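Local coordinates for penicillin-binding protein PbpB (Mycobacterium tuberculosis, PDB 6KGU) that builds cross-linked peptidoglycan from lipid intermediates in cell wall synthesis and is inactivated by beta-lactam antibiotics such as aztreonam, at residues Ala134-Asp142 with Gly147-Leu155; Val442-Val450 with Phe498-Pro507. One frame throughout, in Å; residues are numbered along the deposited sequence.

Interaction 1. Residues Ala134-Asp142 with Gly147-Leu155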
ATOM      1  N   ALA A 134       1.766  16.068  -0.359  1.00 31.19           N
ATOM      2  CA  ALA A 134       1.531  15.276   0.851  1.00 30.06           C
ATOM      3  C   ALA A 134       0.467  15.905   1.755  1.00 28.77           C
ATOM      4  O   ALA A 134       0.472  15.693   2.968  1.00 27.79           O
ATOM      5  CB  ALA A 134       2.834  15.062   1.637  1.00 26.87           C
ATOM      6  N   ALA A 135      -0.466  16.676   1.179  1.00 26.68           N
ATOM      7  CA  ALA A 135      -1.500  17.283   2.011  1.00 27.70           C
ATOM      8  C   ALA A 135      -2.450  16.251   2.585  1.00 27.94           C
ATOM      9  O   ALA A 135      -3.086  16.520   3.609  1.00 30.95           O
ATOM     10  CB  ALA A 135      -2.305  18.320   1.221  1.00 29.73           C
ATOM     11  N   ASN A 136      -2.568  15.083   1.948  1.00 25.06           N
ATOM     12  CA  ASN A 136      -3.377  14.004   2.527  1.00 29.44           C
ATOM     13  C   ASN A 136      -2.865  13.601   3.906  1.00 28.01           C
ATOM     14  O   ASN A 136      -3.652  13.191   4.775  1.00 27.02           O
ATOM     15  CB  ASN A 136      -3.369  12.791   1.584  1.00 28.49           C
ATOM     16  CG  ASN A 136      -1.965  12.421   1.113  1.00 29.18           C
ATOM     17  OD1 ASN A 136      -1.214  13.263   0.594  1.00 26.92           O
ATOM     18  ND2 ASN A 136      -1.595  11.163   1.318  1.00 28.05           N
ATOM     19  N   VAL A 137      -1.553  13.693   4.108  1.00 31.08           N
ATOM     20  CA  VAL A 137      -0.903  13.360   5.373  1.00 28.28           C
ATOM     21  C   VAL A 137      -0.823  14.578   6.287  1.00 27.73           C
ATOM     22  O   VAL A 137      -1.250  14.529   7.446  1.00 29.68           O
ATOM     23  CB  VAL A 137       0.495  12.762   5.081  1.00 25.87           C
ATOM     24  CG1 VAL A 137       1.379  12.778   6.320  1.00 25.57           C
ATOM     25  CG2 VAL A 137       0.368  11.321   4.518  1.00 22.87           C
ATOM     26  N   VAL A 138      -0.322  15.693   5.747  1.00 24.88           N
ATOM     27  CA  VAL A 138      -0.023  16.876   6.550  1.00 27.60           C
ATOM     28  C   VAL A 138      -1.300  17.493   7.103  1.00 33.85           C
ATOM     29  O   VAL A 138      -1.371  17.858   8.283  1.00 30.25           O
ATOM     30  CB  VAL A 138       0.770  17.901   5.712  1.00 31.26           C
ATOM     31  CG1 VAL A 138       0.762  19.285   6.376  1.00 28.80           C
ATOM     32  CG2 VAL A 138       2.190  17.419   5.451  1.00 30.21           C
ATOM     33  N   GLY A 139      -2.318  17.646   6.252  1.00 30.09           N
ATOM     34  CA  GLY A 139      -3.558  18.292   6.650  1.00 31.86           C
ATOM     35  C   GLY A 139      -3.558  19.799   6.451  1.00 33.02           C
ATOM     36  O   GLY A 139      -2.857  20.316   5.573  1.00 30.29           O
ATOM     37  N   GLY A 140      -4.332  20.514   7.272  1.00 32.49           N
ATOM     38  CA  GLY A 140      -4.446  21.955   7.190  1.00 30.52           C
ATOM     39  C   GLY A 140      -4.716  22.594   8.543  1.00 34.49           C
ATOM     40  O   GLY A 140      -4.916  21.918   9.556  1.00 30.66           O
ATOM     41  N   ILE A 141      -4.741  23.925   8.537  1.00 33.76           N
ATOM     42  CA  ILE A 141      -4.777  24.731   9.751  1.00 35.91           C
ATOM     43  C   ILE A 141      -6.144  25.386   9.860  1.00 35.74           C
ATOM     44  O   ILE A 141      -6.822  25.633   8.856  1.00 37.86           O
ATOM     45  CB  ILE A 141      -3.635  25.777   9.743  1.00 39.84           C
ATOM     46  CG1 ILE A 141      -3.178  26.102  11.162  1.00 40.40           C
ATOM     47  CG2 ILE A 141      -4.029  27.048   8.980  1.00 37.52           C
ATOM     48  CD1 ILE A 141      -2.440  24.960  11.823  1.00 34.76           C
ATOM     49  N   ASP A 142      -6.561  25.644  11.094  1.00 41.76           N
ATOM     50  CA  ASP A 142      -7.826  26.309  11.353  1.00 35.95           C
ATOM     51  C   ASP A 142      -7.594  27.814  11.486  1.00 45.79           C
ATOM     52  O   ASP A 142      -6.461  28.302  11.434  1.00 38.48           O
ATOM     53  CB  ASP A 142      -8.479  25.729  12.605  1.00 39.55           C
ATOM     54  CG  ASP A 142      -9.990  25.824  12.580  1.00 47.71           C
ATOM     55  OD1 ASP A 142     -10.528  26.625  11.781  1.00 45.15           O
ATOM     56  OD2 ASP A 142     -10.646  25.089  13.359  1.00 47.33           O
ATOM     57  N   GLY A 147      -4.611  22.864  14.526  1.00 36.56           N
ATOM     58  CA  GLY A 147      -4.855  21.927  13.446  1.00 35.32           C
ATOM     59  C   GLY A 147      -6.332  21.863  13.102  1.00 35.74           C
ATOM     60  O   GLY A 147      -7.197  21.926  13.979  1.00 32.85           O
ATOM     61  N   LEU A 148      -6.618  21.780  11.807  1.00 34.48           N
ATOM     62  CA  LEU A 148      -7.966  21.530  11.304  1.00 27.67           C
ATOM     63  C   LEU A 148      -8.189  20.068  10.935  1.00 32.08           C
ATOM     64  O   LEU A 148      -9.224  19.491  11.278  1.00 32.71           O
ATOM     65  CB  LEU A 148      -8.242  22.418  10.078  1.00 29.60           C
ATOM     66  CG  LEU A 148      -9.672  22.359   9.523  1.00 35.93           C
ATOM     67  CD1 LEU A 148     -10.679  22.822  10.571  1.00 39.90           C
ATOM     68  CD2 LEU A 148      -9.814  23.171   8.235  1.00 34.41           C
ATOM     69  N   LEU A 149      -7.237  19.446  10.249  1.00 30.76           N
ATOM     70  CA  LEU A 149      -7.331  18.031   9.905  1.00 32.78           C
ATOM     71  C   LEU A 149      -5.922  17.524   9.615  1.00 32.75           C
ATOM     72  O   LEU A 149      -4.945  18.281   9.653  1.00 30.57           O
ATOM     73  CB  LEU A 149      -8.297  17.795   8.727  1.00 33.30           C
ATOM     74  CG  LEU A 149      -7.860  18.196   7.310  1.00 34.99           C
ATOM     75  CD1 LEU A 149      -8.901  17.763   6.280  1.00 38.93           C
ATOM     76  CD2 LEU A 149      -7.590  19.679   7.179  1.00 29.31           C
ATOM     77  N   GLY A 150      -5.819  16.222   9.343  1.00 31.62           N
ATOM     78  CA  GLY A 150      -4.514  15.649   9.079  1.00 31.18           C
ATOM     79  C   GLY A 150      -3.631  15.645  10.322  1.00 32.40           C
ATOM     80  O   GLY A 150      -4.098  15.764  11.460  1.00 29.73           O
ATOM     81  N   LEU A 151      -2.321  15.520  10.081  1.00 32.06           N
ATOM     82  CA  LEU A 151      -1.362  15.530  11.185  1.00 33.41           C
ATOM     83  C   LEU A 151      -1.355  16.869  11.928  1.00 33.87           C
ATOM     84  O   LEU A 151      -0.978  16.918  13.104  1.00 30.31           O
ATOM     85  CB  LEU A 151       0.045  15.216  10.677  1.00 28.37           C
ATOM     86  CG  LEU A 151       0.342  13.772  10.252  1.00 34.06           C
ATOM     87  CD1 LEU A 151       1.798  13.637   9.883  1.00 31.31           C
ATOM     88  CD2 LEU A 151      -0.024  12.779  11.351  1.00 30.86           C
ATOM     89  N   GLU A 152      -1.729  17.966  11.259  1.00 31.16           N
ATOM     90  CA  GLU A 152      -1.820  19.252  11.960  1.00 32.38           C
ATOM     91  C   GLU A 152      -2.788  19.149  13.125  1.00 35.65           C
ATOM     92  O   GLU A 152      -2.567  19.736  14.193  1.00 37.27           O
ATOM     93  CB  GLU A 152      -2.282  20.362  11.010  1.00 32.54           C
ATOM     94  CG  GLU A 152      -1.318  20.728   9.906  1.00 32.02           C
ATOM     95  CD  GLU A 152      -0.288  21.770  10.330  1.00 39.34           C
ATOM     96  OE1 GLU A 152       0.108  21.802  11.523  1.00 34.21           O
ATOM     97  OE2 GLU A 152       0.120  22.559   9.460  1.00 32.78           O
ATOM     98  N   ASP A 153      -3.863  18.393  12.935  1.00 32.21           N
ATOM     99  CA  ASP A 153      -4.851  18.184  13.980  1.00 37.17           C
ATOM    100  C   ASP A 153      -4.413  17.093  14.950  1.00 36.37           C
ATOM    101  O   ASP A 153      -4.341  17.328  16.158  1.00 33.21           O
ATOM    102  CB  ASP A 153      -6.198  17.836  13.349  1.00 32.47           C
ATOM    103  CG  ASP A 153      -7.266  17.592  14.373  1.00 34.53           C
ATOM    104  OD1 ASP A 153      -7.427  18.435  15.273  1.00 37.12           O
ATOM    105  OD2 ASP A 153      -7.958  16.569  14.265  1.00 39.01           O
ATOM    106  N   SER A 154      -4.099  15.898  14.434  1.00 28.75           N
ATOM    107  CA  SER A 154      -3.866  14.748  15.307  1.00 33.60           C
ATOM    108  C   SER A 154      -2.598  14.912  16.131  1.00 33.63           C
ATOM    109  O   SER A 154      -2.503  14.351  17.223  1.00 31.24           O
ATOM    110  CB  SER A 154      -3.794  13.452  14.492  1.00 34.33           C
ATOM    111  OG  SER A 154      -2.640  13.428  13.658  1.00 30.16           O
ATOM    112  N   LEU A 155      -1.611  15.656  15.627  1.00 30.84           N
ATOM    113  CA  LEU A 155      -0.425  15.991  16.402  1.00 27.58           C
ATOM    114  C   LEU A 155      -0.440  17.434  16.916  1.00 31.23           C
ATOM    115  O   LEU A 155       0.624  17.988  17.205  1.00 33.25           O
ATOM    116  CB  LEU A 155       0.835  15.745  15.564  1.00 29.64           C
ATOM    117  CG  LEU A 155       1.035  14.274  15.182  1.00 36.79           C
ATOM    118  CD1 LEU A 155       2.345  14.072  14.432  1.00 32.69           C
ATOM    119  CD2 LEU A 155       0.965  13.384  16.431  1.00 35.38           C
TER
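Gly140 pairs with Leu148 and Leu149 in a classic beta bulge of the antiparallel hairpin formed by strands 140-141 and 147-149. Gly140 O accepts from Leu148 N at 2.8 Å, tilted from the carbonyl plane, and from Leu149 N in a weak bond. Gly140 N returns a weak bond to Leu149 O.

Beyond the bulge, backbone bonds tie Leu151 and Glu152 of helix 150-154 to Val137 and Val138 of helix 135-138. Leu151 N reaches Val137 O at 3.0 Å in the carbonyl plane. Glu152 N meets Val138 O, also at 3.0 Å, nearly in line with the C=O bond. The two backbones pass closely at Gly139 and Gly150, both with positive phi, their CA atoms 3.7 Å apart. Gly139 CA also makes a CA-H...O contact with Leu149 O at 3.3 Å.

Val137 and Leu151 form the apolar side-chain pair. They run alongside each other in the same direction, Val137 CG1 3.7 Å from Leu151 CD1. Leu148 crosses Asp142 at about a right angle, with Leu148 CD1 in van der Waals contact with Asp142 OD2 at 3.6 Å.

Glu152 bends at chi2 (-86°), and its aliphatic part runs past the Val138 and Gly140 carbonyls. Its carboxylate is held by salt bridges to Arg18 and Arg126 and by a hydrogen bond to Tyr128. Ile141 CD1 lies 4.1 Å from Glu152 OE1.

Interaction 2. Residues Val442-Val450 with Phe498-Pro507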
ATOM      1  N   VAL A 442       9.315 -16.801  -2.321  1.00 27.23           N
ATOM      2  CA  VAL A 442       8.092 -16.162  -2.800  1.00 27.76           C
ATOM      3  C   VAL A 442       8.422 -14.957  -3.690  1.00 26.75           C
ATOM      4  O   VAL A 442       7.796 -14.757  -4.735  1.00 32.67           O
ATOM      5  CB  VAL A 442       7.197 -15.766  -1.609  1.00 32.29           C
ATOM      6  CG1 VAL A 442       6.048 -14.872  -2.071  1.00 26.42           C
ATOM      7  CG2 VAL A 442       6.659 -17.030  -0.884  1.00 30.75           C
ATOM      8  N   ARG A 443       9.410 -14.152  -3.295  1.00 25.19           N
ATOM      9  CA  ARG A 443       9.880 -13.037  -4.127  1.00 29.03           C
ATOM     10  C   ARG A 443      10.288 -13.508  -5.514  1.00 32.67           C
ATOM     11  O   ARG A 443       9.944 -12.879  -6.523  1.00 30.42           O
ATOM     12  CB  ARG A 443      11.082 -12.329  -3.476  1.00 32.47           C
ATOM     13  CG  ARG A 443      10.793 -11.561  -2.214  1.00 35.92           C
ATOM     14  CD  ARG A 443      11.860 -10.490  -1.943  1.00 35.47           C
ATOM     15  NE  ARG A 443      13.235 -10.986  -1.855  1.00 34.15           N
ATOM     16  CZ  ARG A 443      13.848 -11.313  -0.717  1.00 35.65           C
ATOM     17  NH1 ARG A 443      13.199 -11.259   0.435  1.00 33.56           N
ATOM     18  NH2 ARG A 443      15.107 -11.716  -0.729  1.00 34.93           N
ATOM     19  N   GLN A 444      11.061 -14.599  -5.583  1.00 29.85           N
ATOM     20  CA  GLN A 444      11.479 -15.108  -6.886  1.00 31.25           C
ATOM     21  C   GLN A 444      10.281 -15.574  -7.701  1.00 32.08           C
ATOM     22  O   GLN A 444      10.188 -15.278  -8.898  1.00 32.08           O
ATOM     23  CB  GLN A 444      12.493 -16.245  -6.709  1.00 33.53           C
ATOM     24  CG  GLN A 444      13.879 -15.758  -6.295  1.00 37.48           C
ATOM     25  CD  GLN A 444      14.515 -14.832  -7.337  1.00 36.15           C
ATOM     26  OE1 GLN A 444      14.429 -15.071  -8.541  1.00 41.29           O
ATOM     27  NE2 GLN A 444      15.137 -13.774  -6.870  1.00 34.18           N
ATOM     28  N   MET A 445       9.349 -16.295  -7.064  1.00 26.35           N
ATOM     29  CA  MET A 445       8.139 -16.745  -7.746  1.00 34.44           C
ATOM     30  C   MET A 445       7.372 -15.578  -8.348  1.00 28.61           C
ATOM     31  O   MET A 445       6.902 -15.655  -9.484  1.00 30.33           O
ATOM     32  CB  MET A 445       7.220 -17.503  -6.777  1.00 30.78           C
ATOM     33  CG  MET A 445       7.354 -19.007  -6.785  1.00 40.93           C
ATOM     34  SD  MET A 445       5.898 -19.840  -6.103  1.00 38.75           S
ATOM     35  CE  MET A 445       5.785 -19.070  -4.486  1.00 39.38           C
ATOM     36  N   LEU A 446       7.188 -14.507  -7.578  1.00 29.37           N
ATOM     37  CA  LEU A 446       6.389 -13.387  -8.064  1.00 31.07           C
ATOM     38  C   LEU A 446       7.099 -12.594  -9.164  1.00 30.52           C
ATOM     39  O   LEU A 446       6.487 -11.685  -9.738  1.00 27.32           O
ATOM     40  CB  LEU A 446       6.005 -12.470  -6.887  1.00 27.88           C
ATOM     41  CG  LEU A 446       5.063 -13.100  -5.848  1.00 34.28           C
ATOM     42  CD1 LEU A 446       4.742 -12.119  -4.721  1.00 32.23           C
ATOM     43  CD2 LEU A 446       3.775 -13.601  -6.508  1.00 28.62           C
ATOM     44  N   ARG A 447       8.350 -12.928  -9.487  1.00 25.20           N
ATOM     45  CA  ARG A 447       8.953 -12.424 -10.723  1.00 31.60           C
ATOM     46  C   ARG A 447       8.197 -12.918 -11.948  1.00 34.71           C
ATOM     47  O   ARG A 447       8.193 -12.253 -12.991  1.00 29.78           O
ATOM     48  CB  ARG A 447      10.425 -12.847 -10.831  1.00 30.03           C
ATOM     49  CG  ARG A 447      11.363 -12.155  -9.849  1.00 29.34           C
ATOM     50  CD  ARG A 447      12.788 -12.721  -9.967  1.00 35.16           C
ATOM     51  NE  ARG A 447      13.382 -12.478 -11.280  1.00 33.06           N
ATOM     52  CZ  ARG A 447      14.499 -13.059 -11.726  1.00 37.98           C
ATOM     53  NH1 ARG A 447      15.171 -13.931 -10.971  1.00 33.77           N
ATOM     54  NH2 ARG A 447      14.950 -12.765 -12.931  1.00 38.00           N
ATOM     55  N   ALA A 448       7.548 -14.082 -11.842  1.00 26.61           N
ATOM     56  CA  ALA A 448       6.803 -14.619 -12.976  1.00 29.87           C
ATOM     57  C   ALA A 448       5.656 -13.706 -13.394  1.00 30.95           C
ATOM     58  O   ALA A 448       5.279 -13.679 -14.572  1.00 29.66           O
ATOM     59  CB  ALA A 448       6.264 -16.009 -12.631  1.00 32.56           C
ATOM     60  N   VAL A 449       5.091 -12.953 -12.448  1.00 27.78           N
ATOM     61  CA  VAL A 449       3.960 -12.087 -12.758  1.00 25.02           C
ATOM     62  C   VAL A 449       4.349 -11.026 -13.784  1.00 30.01           C
ATOM     63  O   VAL A 449       3.542 -10.657 -14.647  1.00 30.28           O
ATOM     64  CB  VAL A 449       3.422 -11.459 -11.457  1.00 28.68           C
ATOM     65  CG1 VAL A 449       2.503 -10.255 -11.760  1.00 30.78           C
ATOM     66  CG2 VAL A 449       2.693 -12.522 -10.610  1.00 26.57           C
ATOM     67  N   VAL A 450       5.586 -10.537 -13.734  1.00 28.64           N
ATOM     68  CA  VAL A 450       6.008  -9.469 -14.638  1.00 33.80           C
ATOM     69  C   VAL A 450       6.796 -10.008 -15.822  1.00 36.12           C
ATOM     70  O   VAL A 450       7.342  -9.223 -16.605  1.00 32.66           O
ATOM     71  CB  VAL A 450       6.813  -8.387 -13.898  1.00 30.80           C
ATOM     72  CG1 VAL A 450       6.009  -7.851 -12.717  1.00 36.71           C
ATOM     73  CG2 VAL A 450       8.156  -8.943 -13.434  1.00 30.00           C
ATOM     74  N   PHE A 498      -2.044  -3.330  -7.621  1.00 30.24           N
ATOM     75  CA  PHE A 498      -0.743  -3.926  -7.877  1.00 28.68           C
ATOM     76  C   PHE A 498       0.093  -3.713  -6.629  1.00 28.95           C
ATOM     77  O   PHE A 498       0.056  -2.635  -6.029  1.00 30.77           O
ATOM     78  CB  PHE A 498      -0.010  -3.323  -9.108  1.00 27.41           C
ATOM     79  CG  PHE A 498       1.185  -4.160  -9.577  1.00 28.38           C
ATOM     80  CD1 PHE A 498       2.429  -4.032  -8.974  1.00 24.46           C
ATOM     81  CD2 PHE A 498       1.041  -5.099 -10.590  1.00 28.47           C
ATOM     82  CE1 PHE A 498       3.511  -4.804  -9.387  1.00 22.50           C
ATOM     83  CE2 PHE A 498       2.117  -5.888 -10.996  1.00 27.42           C
ATOM     84  CZ  PHE A 498       3.354  -5.738 -10.390  1.00 20.57           C
ATOM     85  N   ALA A 499       0.829  -4.741  -6.228  1.00 25.12           N
ATOM     86  CA  ALA A 499       1.799  -4.594  -5.152  1.00 25.67           C
ATOM     87  C   ALA A 499       3.070  -5.273  -5.619  1.00 28.25           C
ATOM     88  O   ALA A 499       3.009  -6.381  -6.153  1.00 28.51           O
ATOM     89  CB  ALA A 499       1.308  -5.213  -3.839  1.00 25.48           C
ATOM     90  N   GLY A 500       4.207  -4.603  -5.456  1.00 28.98           N
ATOM     91  CA  GLY A 500       5.441  -5.202  -5.919  1.00 29.07           C
ATOM     92  C   GLY A 500       6.621  -4.778  -5.074  1.00 26.95           C
ATOM     93  O   GLY A 500       6.514  -3.935  -4.177  1.00 24.16           O
ATOM     94  N   ILE A 501       7.767  -5.365  -5.398  1.00 27.68           N
ATOM     95  CA  ILE A 501       9.005  -5.197  -4.645  1.00 25.52           C
ATOM     96  C   ILE A 501      10.111  -4.880  -5.638  1.00 26.09           C
ATOM     97  O   ILE A 501      10.243  -5.567  -6.659  1.00 25.77           O
ATOM     98  CB  ILE A 501       9.340  -6.468  -3.839  1.00 28.78           C
ATOM     99  CG1 ILE A 501       8.229  -6.761  -2.806  1.00 26.07           C
ATOM    100  CG2 ILE A 501      10.707  -6.365  -3.177  1.00 29.04           C
ATOM    101  CD1 ILE A 501       8.276  -8.185  -2.202  1.00 27.00           C
ATOM    102  N   ALA A 502      10.868  -3.823  -5.366  1.00 23.81           N
ATOM    103  CA  ALA A 502      12.077  -3.496  -6.129  1.00 26.34           C
ATOM    104  C   ALA A 502      13.318  -3.637  -5.224  1.00 27.17           C
ATOM    105  O   ALA A 502      13.497  -2.843  -4.301  1.00 30.29           O
ATOM    106  CB  ALA A 502      11.983  -2.086  -6.691  1.00 24.00           C
ATOM    107  N   THR A 503      14.143  -4.664  -5.422  1.00 30.68           N
ATOM    108  CA  THR A 503      13.910  -5.780  -6.330  1.00 28.19           C
ATOM    109  C   THR A 503      13.900  -7.093  -5.546  1.00 30.25           C
ATOM    110  O   THR A 503      14.150  -7.109  -4.339  1.00 28.16           O
ATOM    111  CB  THR A 503      15.010  -5.892  -7.379  1.00 29.76           C
ATOM    112  OG1 THR A 503      16.240  -6.124  -6.689  1.00 31.01           O
ATOM    113  CG2 THR A 503      15.126  -4.614  -8.190  1.00 29.52           C
ATOM    114  N   ALA A 504      13.680  -8.200  -6.256  1.00 29.32           N
ATOM    115  CA  ALA A 504      13.592  -9.499  -5.590  1.00 30.50           C
ATOM    116  C   ALA A 504      14.925  -9.900  -4.977  1.00 35.28           C
ATOM    117  O   ALA A 504      14.970 -10.455  -3.871  1.00 30.90           O
ATOM    118  CB  ALA A 504      13.126 -10.568  -6.574  1.00 28.52           C
ATOM    119  N   ASP A 505      16.027  -9.635  -5.679  1.00 28.55           N
ATOM    120  CA  ASP A 505      17.315 -10.061  -5.160  1.00 34.48           C
ATOM    121  C   ASP A 505      17.879  -9.060  -4.166  1.00 35.93           C
ATOM    122  O   ASP A 505      18.698  -9.438  -3.326  1.00 38.73           O
ATOM    123  CB  ASP A 505      18.287 -10.280  -6.308  1.00 32.70           C
ATOM    124  CG  ASP A 505      18.534  -9.009  -7.109  1.00 40.92           C
ATOM    125  OD1 ASP A 505      17.562  -8.374  -7.582  1.00 35.23           O
ATOM    126  OD2 ASP A 505      19.705  -8.624  -7.234  1.00 43.50           O
ATOM    127  N   ASN A 506      17.437  -7.810  -4.225  1.00 33.99           N
ATOM    128  CA  ASN A 506      17.839  -6.781  -3.264  1.00 38.03           C
ATOM    129  C   ASN A 506      16.647  -5.876  -2.960  1.00 36.12           C
ATOM    130  O   ASN A 506      16.489  -4.799  -3.552  1.00 31.64           O
ATOM    131  CB  ASN A 506      19.025  -5.973  -3.798  1.00 37.83           C
ATOM    132  CG  ASN A 506      19.566  -5.002  -2.771  1.00 36.96           C
ATOM    133  OD1 ASN A 506      19.286  -5.125  -1.584  1.00 42.16           O
ATOM    134  ND2 ASN A 506      20.328  -4.029  -3.224  1.00 38.21           N
ATOM    135  N   PRO A 507      15.778  -6.285  -2.032  1.00 29.74           N
ATOM    136  CA  PRO A 507      14.584  -5.477  -1.735  1.00 27.88           C
ATOM    137  C   PRO A 507      14.956  -4.134  -1.124  1.00 31.13           C
ATOM    138  O   PRO A 507      15.599  -4.063  -0.073  1.00 29.60           O
ATOM    139  CB  PRO A 507      13.796  -6.358  -0.754  1.00 30.12           C
ATOM    140  CG  PRO A 507      14.242  -7.761  -1.090  1.00 29.61           C
ATOM    141  CD  PRO A 507      15.719  -7.601  -1.374  1.00 30.89           C
TER
HETATM  142  O   HOH W   1      17.793 -11.643  -2.163  1.00 45.85           O
HETATM  143  O   HOH W   2      14.962 -13.596  -4.039  1.00 47.89           O
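Arg443 sets CG beside its backbone N (chi1 -69°) and bends at chi3 (-57°), which brings its guanidinium to Ala504 and Pro507. Arg443 NE donates to Ala504 O at 2.7 Å, on a lone pair in the carbonyl plane. The acceptor sits somewhat out of the guanidinium plane. Pro507 CG lies over one face of that group, off-centre, 3.5 Å from Arg443 NE. A salt bridge to Asp403 and a bond to Ile400 O hold Arg443 NH1. Lower on the chain, Arg443 CG meets Ile501 CD1 at 4.2 Å.

Two waters extend the polar link. One joins Gln444 NE2 to Ala504 O; the other joins Asp505 O to Arg443 NH2, the latter weakly. Gln444 OE1 accepts from Arg447 NH1 at 2.8 Å, in the guanidinium plane. Ala504 CB packs against Gln444 NE2 and against Arg447 CD at 4.0 Å.

At the other end, Val450 CG1 meets the Phe498 ring edge at CZ, 4.1 Å away. The Val449 side chain is about 9 Å from that of Ser269, probably the acyl-ester nucleophile. Residues 442-450 thus pack on strand 493-502 and the loop after it, in the serine beta-lactamase-type fold of penicillin-binding transpeptidases, an antiparallel sheet flanked by helices.

Interaction 1 comes first along the chain and closes before interaction 2 opens. Their centres are about 35 Å apart, and their nearest atoms are about 16 Å apart, without touching. They lie on opposite sides of the chain's centre and share no helix, strand or sheet. Residues 134-155 form a small hairpin with short helices in the dimerisation domain. Asn136 ties them to the transpeptidase domain through Met236 and Asn258. Residues 442-450 and 498-507 belong to that second domain. Strand 493-502 lies in the same six-stranded antiparallel sheet as strand 233-238, which carries Met236. The Val449 side chain is about 7 Å from the bound aztreonam-derived ligand, whereas interaction 1 is remote from the active site.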